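Local coordinates for protein blood group a-and b-cleaving endo-beta-galactosidase (Streptococcus pneumoniae, PDB 2YGL) that cleaves blood group A and B antigens as a family 98 glycoside hydrolase, its tandem CBM51 modules, crystallised here, probably serving to bind carbohydrate, at residues Ser46-Thr49 with Lys53-Tyr56; Asp180-Gly185 with Ile266-Ile271; Tyr255-Ala260 with Ala348-Asn353; Leu243-Val246 with Pro250-Ile253. One frame throughout, in Å; residues are numbered along the deposited sequence.

Contact 1: residues Ser46-Thr49 with Lys53-Tyr56; sequences SLLT and KVKY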
# COMPACT_ATOMS: atom_id res chain seq x y z
N SER A 46 -1.46 -32.14 -5.09
CA SER A 46 -2.57 -32.29 -6.03
C SER A 46 -3.90 -32.50 -5.33
O SER A 46 -3.98 -33.16 -4.29
CB SER A 46 -2.30 -33.40 -7.05
OG SER A 46 -2.19 -34.66 -6.44
N LEU A 47 -4.95 -31.94 -5.93
CA LEU A 47 -6.30 -32.03 -5.39
C LEU A 47 -7.30 -32.35 -6.48
O LEU A 47 -7.08 -32.04 -7.65
CB LEU A 47 -6.69 -30.71 -4.70
CG LEU A 47 -6.11 -30.42 -3.32
CD1 LEU A 47 -6.47 -29.01 -2.85
CD2 LEU A 47 -6.58 -31.46 -2.32
N LEU A 48 -8.39 -32.98 -6.07
CA LEU A 48 -9.52 -33.22 -6.94
C LEU A 48 -10.30 -31.92 -7.10
O LEU A 48 -10.75 -31.32 -6.11
CB LEU A 48 -10.42 -34.31 -6.33
CG LEU A 48 -11.31 -35.17 -7.23
CD1 LEU A 48 -10.47 -36.00 -8.20
CD2 LEU A 48 -12.16 -36.07 -6.36
N THR A 49 -10.45 -31.46 -8.34
CA THR A 49 -11.23 -30.27 -8.62
C THR A 49 -12.61 -30.65 -9.18
O THR A 49 -13.01 -31.82 -9.09
CB THR A 49 -10.47 -29.26 -9.54
OG1 THR A 49 -11.21 -28.04 -9.63
CG2 THR A 49 -10.25 -29.83 -10.93
N LYS A 53 -11.56 -33.83 -11.93
CA LYS A 53 -10.27 -33.64 -12.58
C LYS A 53 -9.20 -33.41 -11.50
O LYS A 53 -9.42 -32.64 -10.56
CB LYS A 53 -10.32 -32.45 -13.55
CG LYS A 53 -8.98 -32.07 -14.16
CD LYS A 53 -9.01 -30.69 -14.80
CE LYS A 53 -7.63 -30.04 -14.81
NZ LYS A 53 -6.63 -30.81 -15.62
N VAL A 54 -8.06 -34.08 -11.64
CA VAL A 54 -6.94 -33.89 -10.72
C VAL A 54 -6.10 -32.70 -11.17
O VAL A 54 -5.66 -32.64 -12.32
CB VAL A 54 -6.07 -35.17 -10.61
CG1 VAL A 54 -4.86 -34.94 -9.70
CG2 VAL A 54 -6.89 -36.35 -10.10
N LYS A 55 -5.89 -31.74 -10.27
CA LYS A 55 -5.06 -30.58 -10.56
C LYS A 55 -3.80 -30.56 -9.69
O LYS A 55 -3.87 -30.75 -8.47
CB LYS A 55 -5.84 -29.28 -10.36
CG LYS A 55 -5.20 -28.05 -11.02
CD LYS A 55 -5.67 -26.74 -10.41
CE LYS A 55 -7.13 -26.45 -10.71
NZ LYS A 55 -7.63 -25.26 -9.95
N TYR A 56 -2.65 -30.33 -10.32
CA TYR A 56 -1.36 -30.25 -9.64
C TYR A 56 -0.97 -28.80 -9.35
O TYR A 56 -1.35 -27.89 -10.09
CB TYR A 56 -0.28 -30.96 -10.46
CG TYR A 56 -0.47 -32.46 -10.54
CD1 TYR A 56 -1.26 -33.02 -11.55
CD2 TYR A 56 0.12 -33.31 -9.61
CE1 TYR A 56 -1.45 -34.40 -11.62
CE2 TYR A 56 -0.07 -34.69 -9.68
CZ TYR A 56 -0.85 -35.23 -10.68
OH TYR A 56 -1.04 -36.59 -10.75
O HOH W 1 -2.34 -36.93 -7.96

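Contact 2: residues Asp180-Gly185 with Ile266-Ile271; sequences DLLNKG and ISYVGI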
# COMPACT_ATOMS: atom_id res chain seq x y z
N ASP A 180 12.68 12.48 1.40
CA ASP A 180 13.62 11.56 0.75
C ASP A 180 13.03 10.87 -0.49
O ASP A 180 13.68 10.81 -1.53
CB ASP A 180 14.11 10.49 1.73
CG ASP A 180 15.28 10.97 2.57
OD1 ASP A 180 15.99 11.91 2.15
OD2 ASP A 180 15.50 10.39 3.65
N LEU A 181 11.80 10.37 -0.35
CA LEU A 181 11.12 9.67 -1.44
C LEU A 181 10.86 10.60 -2.63
O LEU A 181 11.08 10.21 -3.78
CB LEU A 181 9.82 9.03 -0.95
CG LEU A 181 8.91 8.35 -2.00
CD1 LEU A 181 9.60 7.17 -2.67
CD2 LEU A 181 7.60 7.92 -1.37
N LEU A 182 10.40 11.81 -2.35
CA LEU A 182 10.16 12.80 -3.40
C LEU A 182 11.46 13.30 -4.03
O LEU A 182 11.47 13.70 -5.19
CB LEU A 182 9.30 13.97 -2.88
CG LEU A 182 7.89 13.63 -2.35
CD1 LEU A 182 7.10 14.90 -2.06
CD2 LEU A 182 7.11 12.72 -3.31
N ASN A 183 12.54 13.26 -3.26
CA ASN A 183 13.88 13.62 -3.75
C ASN A 183 14.52 12.54 -4.61
O ASN A 183 15.27 12.84 -5.54
CB ASN A 183 14.81 13.99 -2.59
CG ASN A 183 14.52 15.37 -2.02
OD1 ASN A 183 14.69 15.61 -0.82
ND2 ASN A 183 14.08 16.28 -2.87
N LYS A 184 14.24 11.27 -4.30
CA LYS A 184 14.73 10.15 -5.10
C LYS A 184 13.89 9.97 -6.36
O LYS A 184 14.43 9.75 -7.45
CB LYS A 184 14.73 8.85 -4.29
CG LYS A 184 15.39 7.67 -5.01
CD LYS A 184 14.77 6.34 -4.62
CE LYS A 184 15.34 5.81 -3.30
NZ LYS A 184 14.76 4.48 -2.97
N GLY A 185 12.57 10.09 -6.21
CA GLY A 185 11.64 9.88 -7.31
C GLY A 185 10.72 8.69 -7.08
O GLY A 185 11.08 7.75 -6.38
N ILE A 266 0.90 15.13 -5.35
CA ILE A 266 1.74 15.03 -4.15
C ILE A 266 2.71 16.21 -4.06
O ILE A 266 3.48 16.44 -4.99
CB ILE A 266 2.62 13.75 -4.14
CG1 ILE A 266 1.84 12.52 -4.65
CG2 ILE A 266 3.23 13.51 -2.74
CD1 ILE A 266 0.82 12.02 -3.70
N SER A 267 2.69 16.91 -2.92
CA SER A 267 3.65 17.99 -2.66
C SER A 267 3.70 18.38 -1.19
O SER A 267 2.67 18.41 -0.51
CB SER A 267 3.31 19.23 -3.50
OG SER A 267 4.33 20.20 -3.38
N TYR A 268 4.90 18.69 -0.72
CA TYR A 268 5.06 19.43 0.53
C TYR A 268 4.87 20.91 0.24
O TYR A 268 5.27 21.40 -0.82
CB TYR A 268 6.43 19.16 1.16
CG TYR A 268 6.52 17.79 1.78
CD1 TYR A 268 6.05 17.56 3.08
CD2 TYR A 268 7.03 16.71 1.07
CE1 TYR A 268 6.11 16.29 3.65
CE2 TYR A 268 7.09 15.44 1.62
CZ TYR A 268 6.63 15.24 2.91
OH TYR A 268 6.69 13.98 3.46
N VAL A 269 4.24 21.63 1.17
CA VAL A 269 3.89 23.03 0.97
C VAL A 269 4.27 23.86 2.20
O VAL A 269 3.91 23.52 3.33
CB VAL A 269 2.36 23.22 0.68
CG1 VAL A 269 2.04 24.69 0.39
CG2 VAL A 269 1.92 22.36 -0.49
N GLY A 270 4.98 24.96 1.96
CA GLY A 270 5.33 25.91 3.01
C GLY A 270 6.06 27.12 2.46
O GLY A 270 6.13 27.32 1.25
N ILE A 271 6.61 27.93 3.37
CA ILE A 271 7.35 29.13 3.00
C ILE A 271 8.84 28.81 2.92
O ILE A 271 9.41 28.26 3.86
CB ILE A 271 7.07 30.28 3.99
CG1 ILE A 271 5.59 30.66 3.96
CG2 ILE A 271 7.94 31.49 3.68
CD1 ILE A 271 5.05 31.17 5.27

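Contact 3: residues Tyr255-Ala260 with Ala348-Asn353; sequences YDVSGA and ALFMAN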
# COMPACT_ATOMS: atom_id res chain seq x y z
N TYR A 255 -2.71 23.92 -14.90
CA TYR A 255 -2.30 22.84 -15.79
C TYR A 255 -3.48 22.24 -16.53
O TYR A 255 -4.54 22.01 -15.95
CB TYR A 255 -1.56 21.75 -15.00
CG TYR A 255 -0.25 22.20 -14.42
CD1 TYR A 255 0.93 22.15 -15.17
CD2 TYR A 255 -0.19 22.71 -13.12
CE1 TYR A 255 2.14 22.58 -14.63
CE2 TYR A 255 1.01 23.15 -12.58
CZ TYR A 255 2.17 23.08 -13.34
OH TYR A 255 3.36 23.51 -12.79
N ASP A 256 -3.29 22.02 -17.83
CA ASP A 256 -4.26 21.29 -18.64
C ASP A 256 -3.89 19.81 -18.58
O ASP A 256 -2.89 19.39 -19.18
CB ASP A 256 -4.25 21.81 -20.08
CG ASP A 256 -5.21 21.07 -21.00
OD1 ASP A 256 -6.04 20.27 -20.51
OD2 ASP A 256 -5.13 21.28 -22.22
N VAL A 257 -4.68 19.04 -17.84
CA VAL A 257 -4.43 17.61 -17.67
C VAL A 257 -5.43 16.74 -18.45
O VAL A 257 -5.55 15.54 -18.19
CB VAL A 257 -4.39 17.19 -16.17
CG1 VAL A 257 -3.20 17.82 -15.47
CG2 VAL A 257 -5.70 17.53 -15.46
N SER A 258 -6.11 17.35 -19.41
CA SER A 258 -7.13 16.66 -20.22
C SER A 258 -6.55 15.49 -21.03
O SER A 258 -7.25 14.52 -21.29
CB SER A 258 -7.80 17.65 -21.17
OG SER A 258 -6.87 18.19 -22.09
N GLY A 259 -5.28 15.60 -21.41
CA GLY A 259 -4.62 14.57 -22.21
C GLY A 259 -4.09 13.37 -21.43
O GLY A 259 -3.46 12.49 -22.02
N ALA A 260 -4.33 13.33 -20.12
CA ALA A 260 -3.83 12.24 -19.29
C ALA A 260 -4.80 11.85 -18.17
O ALA A 260 -5.64 12.64 -17.75
CB ALA A 260 -2.47 12.59 -18.71
N ALA A 348 6.75 18.56 -5.86
CA ALA A 348 5.43 18.52 -6.50
C ALA A 348 5.39 17.61 -7.72
O ALA A 348 6.14 17.80 -8.68
CB ALA A 348 4.98 19.93 -6.88
N LEU A 349 4.51 16.61 -7.67
CA LEU A 349 4.38 15.63 -8.75
C LEU A 349 2.95 15.14 -8.98
O LEU A 349 2.08 15.27 -8.11
CB LEU A 349 5.35 14.46 -8.54
CG LEU A 349 5.21 13.51 -7.34
CD1 LEU A 349 4.13 12.46 -7.58
CD2 LEU A 349 6.54 12.83 -7.06
N PHE A 350 2.71 14.59 -10.17
CA PHE A 350 1.45 13.95 -10.53
C PHE A 350 1.63 12.44 -10.66
O PHE A 350 2.69 11.96 -11.06
CB PHE A 350 0.95 14.48 -11.88
CG PHE A 350 0.31 15.84 -11.83
CD1 PHE A 350 -0.58 16.19 -10.81
CD2 PHE A 350 0.55 16.77 -12.84
CE1 PHE A 350 -1.18 17.44 -10.78
CE2 PHE A 350 -0.05 18.03 -12.82
CZ PHE A 350 -0.92 18.36 -11.79
N MET A 351 0.58 11.69 -10.32
CA MET A 351 0.53 10.25 -10.57
C MET A 351 -0.57 9.93 -11.59
O MET A 351 -1.61 10.58 -11.61
CB MET A 351 0.26 9.47 -9.28
CG MET A 351 1.29 9.65 -8.16
SD MET A 351 2.88 8.84 -8.45
CE MET A 351 2.40 7.11 -8.52
N ALA A 352 -0.32 8.92 -12.42
CA ALA A 352 -1.33 8.42 -13.36
C ALA A 352 -1.63 6.94 -13.09
O ALA A 352 -0.77 6.08 -13.28
CB ALA A 352 -0.89 8.63 -14.80
N ASN A 353 -2.85 6.67 -12.65
CA ASN A 353 -3.27 5.32 -12.28
C ASN A 353 -4.41 4.83 -13.15
O ASN A 353 -4.52 3.63 -13.44
CB ASN A 353 -3.67 5.29 -10.80
CG ASN A 353 -4.05 3.91 -10.31
OD1 ASN A 353 -5.18 3.68 -9.87
ND2 ASN A 353 -3.11 2.97 -10.39

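Contact 4: residues Leu243-Val246 with Pro250-Ile253; sequences LGTV and PSSI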
# COMPACT_ATOMS: atom_id res chain seq x y z
N LEU A 243 8.16 23.85 -7.22
CA LEU A 243 7.71 25.11 -7.81
C LEU A 243 7.84 26.25 -6.81
O LEU A 243 7.54 26.08 -5.63
CB LEU A 243 6.25 24.99 -8.28
CG LEU A 243 5.93 23.98 -9.39
CD1 LEU A 243 4.42 23.73 -9.48
CD2 LEU A 243 6.49 24.43 -10.74
N GLY A 244 8.28 27.41 -7.30
CA GLY A 244 8.45 28.59 -6.46
C GLY A 244 7.62 29.75 -6.95
O GLY A 244 7.75 30.18 -8.10
N THR A 245 6.74 30.25 -6.08
CA THR A 245 5.83 31.34 -6.44
C THR A 245 5.72 32.39 -5.33
O THR A 245 6.29 32.23 -4.25
CB THR A 245 4.42 30.80 -6.82
OG1 THR A 245 3.65 31.84 -7.43
CG2 THR A 245 3.68 30.26 -5.60
N VAL A 246 5.01 33.47 -5.63
CA VAL A 246 4.64 34.47 -4.63
C VAL A 246 3.12 34.49 -4.51
O VAL A 246 2.42 34.68 -5.51
CB VAL A 246 5.18 35.88 -4.97
CG1 VAL A 246 4.64 36.93 -4.00
CG2 VAL A 246 6.71 35.88 -4.94
N PRO A 250 -6.06 35.14 -5.25
CA PRO A 250 -4.82 34.37 -5.14
C PRO A 250 -3.93 34.53 -6.36
O PRO A 250 -4.31 35.17 -7.34
CB PRO A 250 -5.33 32.94 -5.08
CG PRO A 250 -6.53 32.95 -6.00
CD PRO A 250 -7.11 34.36 -5.95
N SER A 251 -2.73 33.95 -6.29
CA SER A 251 -1.96 33.68 -7.48
C SER A 251 -2.24 32.23 -7.84
O SER A 251 -2.50 31.41 -6.96
CB SER A 251 -0.47 33.91 -7.23
OG SER A 251 0.03 32.99 -6.27
N SER A 252 -2.18 31.90 -9.13
CA SER A 252 -2.59 30.58 -9.58
C SER A 252 -1.67 30.01 -10.66
O SER A 252 -1.26 30.73 -11.58
CB SER A 252 -4.03 30.62 -10.09
OG SER A 252 -4.48 29.32 -10.45
N ILE A 253 -1.33 28.74 -10.52
CA ILE A 253 -0.62 27.99 -11.56
C ILE A 253 -1.62 26.97 -12.11
O ILE A 253 -2.19 26.18 -11.36
CB ILE A 253 0.65 27.28 -11.03
CG1 ILE A 253 1.49 28.23 -10.16
CG2 ILE A 253 1.48 26.73 -12.19
CD1 ILE A 253 2.51 27.52 -9.27
O HOH W 2 1.24 31.29 -8.02

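Contact 1: residues Ser46-Thr49 with Lys53-Tyr56
Leu47 and Lys55 form the hydrogen-bonded pair at the middle of a two-stranded antiparallel hairpin, whose strand segments 46-48 and 54-56 run at 155° to each other. Leu47 N gives to Lys55 O at 3.0 Å, and Lys55 N returns a bond to Leu47 O at 2.9 Å. Toward the turn, Thr49 N adds a short 2.7 Å bond to Lys53 O. Side chains then divide the hairpin into two faces. On one, Ser46 CB stands over the face of the Tyr56 ring, 29° off the normal through its centroid, a CH-pi contact; its closest ring atom is CD2 at 3.5 Å. The Ser46 hydroxyl lies between its own backbone N and carbonyl carbon (chi1 63°), from where OG accepts at 2.7 Å from a water that also bonds Tyr56 OH. Along the same face, Leu48 CD1 meets Val54 CG2 at 4.1 Å, the two side chains crossing at about a right angle. Nearer the turn, Thr49 and Lys53 lie alongside, Thr49 CG2 being 3.7 Å from Lys53 CB. Leu47 and Lys55 occupy the other face. There Leu47 packs against Val162 and Ala164 of strand 160-171, and Lys55 makes a cation-pi contact with Tyr86 of strand 82-87, which seats the hairpin on the six-stranded sheet of the first module.

Contact 2: residues Asp180-Gly185 with Ile266-Ile271
In the second beta-sandwich module, the short helix 179-184 packs through Leu182 onto Ile266 and Tyr268 of strand 262-271, a helix-on-sheet contact on the face turned away from the sandwich interior. Alternation along the strand explains the choice of partners: Ile266 and Tyr268 point toward the helix, whereas Ser267 and Val269 point to the other face, where Val269 reaches Phe288 of the five-stranded sheet. With the helix and strand backbones well separated (Leu182 CA to Ser267 CA is 8.4 Å), one leucine spans the interval. Its CG stands anti to the carbonyl carbon (chi1 -60°), which sends both methyl groups toward the strand. CD2 is the nearer to Ile266, meeting its CG2 branch at 4.0 Å with the two side chains set roughly perpendicular. CD1 comes obliquely to the Tyr268 ring on the side of CD2 and CE2, and also brushes Ile266 CG2. The contact is thus small, buried and wholly apolar, without a hydrogen bond between the segments. Outside it, Leu182 O accepts from Tyr191 OH, so the residue that wedges against the sheet is also tied by its backbone to strand 189-191. Gly185 leaves the helix with a positive phi of 116°, and its N still bonds Leu181 O at 2.9 Å. At the tightest point of the contact, Leu182 CD1 lies 3.6 Å from Tyr268 CD2.

Contact 3: residues Tyr255-Ala260 with Ala348-Asn353
A single ring atom, Phe350 CE2, carries both side-chain contacts here, meeting Tyr255 and Val257 across the interior of a beta sandwich. Phe350 belongs to strand 343-352 of the six-stranded sheet, whereas Tyr255 lies near the end of strand 251-256 of the five-stranded one, and Val257 begins the turn that follows. The two segments share no hydrogen bond, and their nearest CA atoms, Val257 and Phe350, are 9.9 Å apart. Phe350 fills this interval: a chi1 of -78° turns its ring away from its own carbonyl carbon and out toward the facing sheet. Tyr255 CG approaches the ring edge close to its plane, 4.5 Å from CE2. Val257 CG1 reaches the same atom, Phe350 CE2, obliquely at 4.1 Å. Ile328 of strand 327-334, next to strand 251-256 in its sheet, touches both Val257 and Phe350 and extends the apolar packing. Beyond Val257 the chain makes a type I turn, closed by Ala260 N to Val257 O at 3.2 Å. An Asx turn overlaps its start: Asp256 OD1 accepts from Ser258 N at 3.1 Å, and from the same face of the carboxylate it also takes Ser258 OG at 2.7 Å.

Contact 4: residues Leu243-Val246 with Pro250-Ile253
This is the packing inside a beta arch, in which Leu243 faces Ile253, and Thr245 and the carbonyl of Val246 face Ser251, where the chain passes from one sheet of the sandwich to the other. Strand 242-244 belongs to the six-stranded sheet and strand 251-256 to the five-stranded one. Their touching parts run 162° apart, yet the strands meet through side chains and have no backbone hydrogen bond between them, unlike those of a hairpin. Each strand instead bonds within its own sheet, Leu243 with Leu345 and Ser251 with Ser332. Deeper in the sandwich, the closure is apolar: Leu243 CD1 and Ile253 CD1 come together at 4.2 Å, and Trp197 also packs on Ile253. Toward the bend, the contact turns polar. The Ser251 hydroxyl, which a chi1 of 64° tucks back over its own main chain, lies 3.0 Å from Val246 O, a hydrogen-bonding distance although the proton has another acceptor within range. Thr245 joins by way of a water, since its OG1 and Ser251 OG are 4.0 Å apart. One water therefore links the two buried hydroxyls, while Ser251 OG may also bond Val246 O, near the place where the connecting loop ends in a cis peptide before Pro250. On the serine side of this bridge, the water lies 2.7 Å from Ser251 OG.

In the fold
Contact 1 stands alone in the first module, its centre 47 to 63 Å from the other three, which cluster in the second module with centres about 17 to 18 Å apart. Along the chain, contact 1 closes first; contact 4 is then nested inside the loop closed by contact 2, whose segments alternate with those of contact 3. Contact 2 uses strand 262-271 and contact 3 strand 343-352, neighbours in one sheet, whereas contacts 3 and 4 both use strand 251-256 and touch through Tyr255 OH and Leu243 CD1. Contacts 3 and 4 join the two sheets across the interior, and contact 2 packs a helix on the outer face of one, beside a separate module decorated with a hairpin.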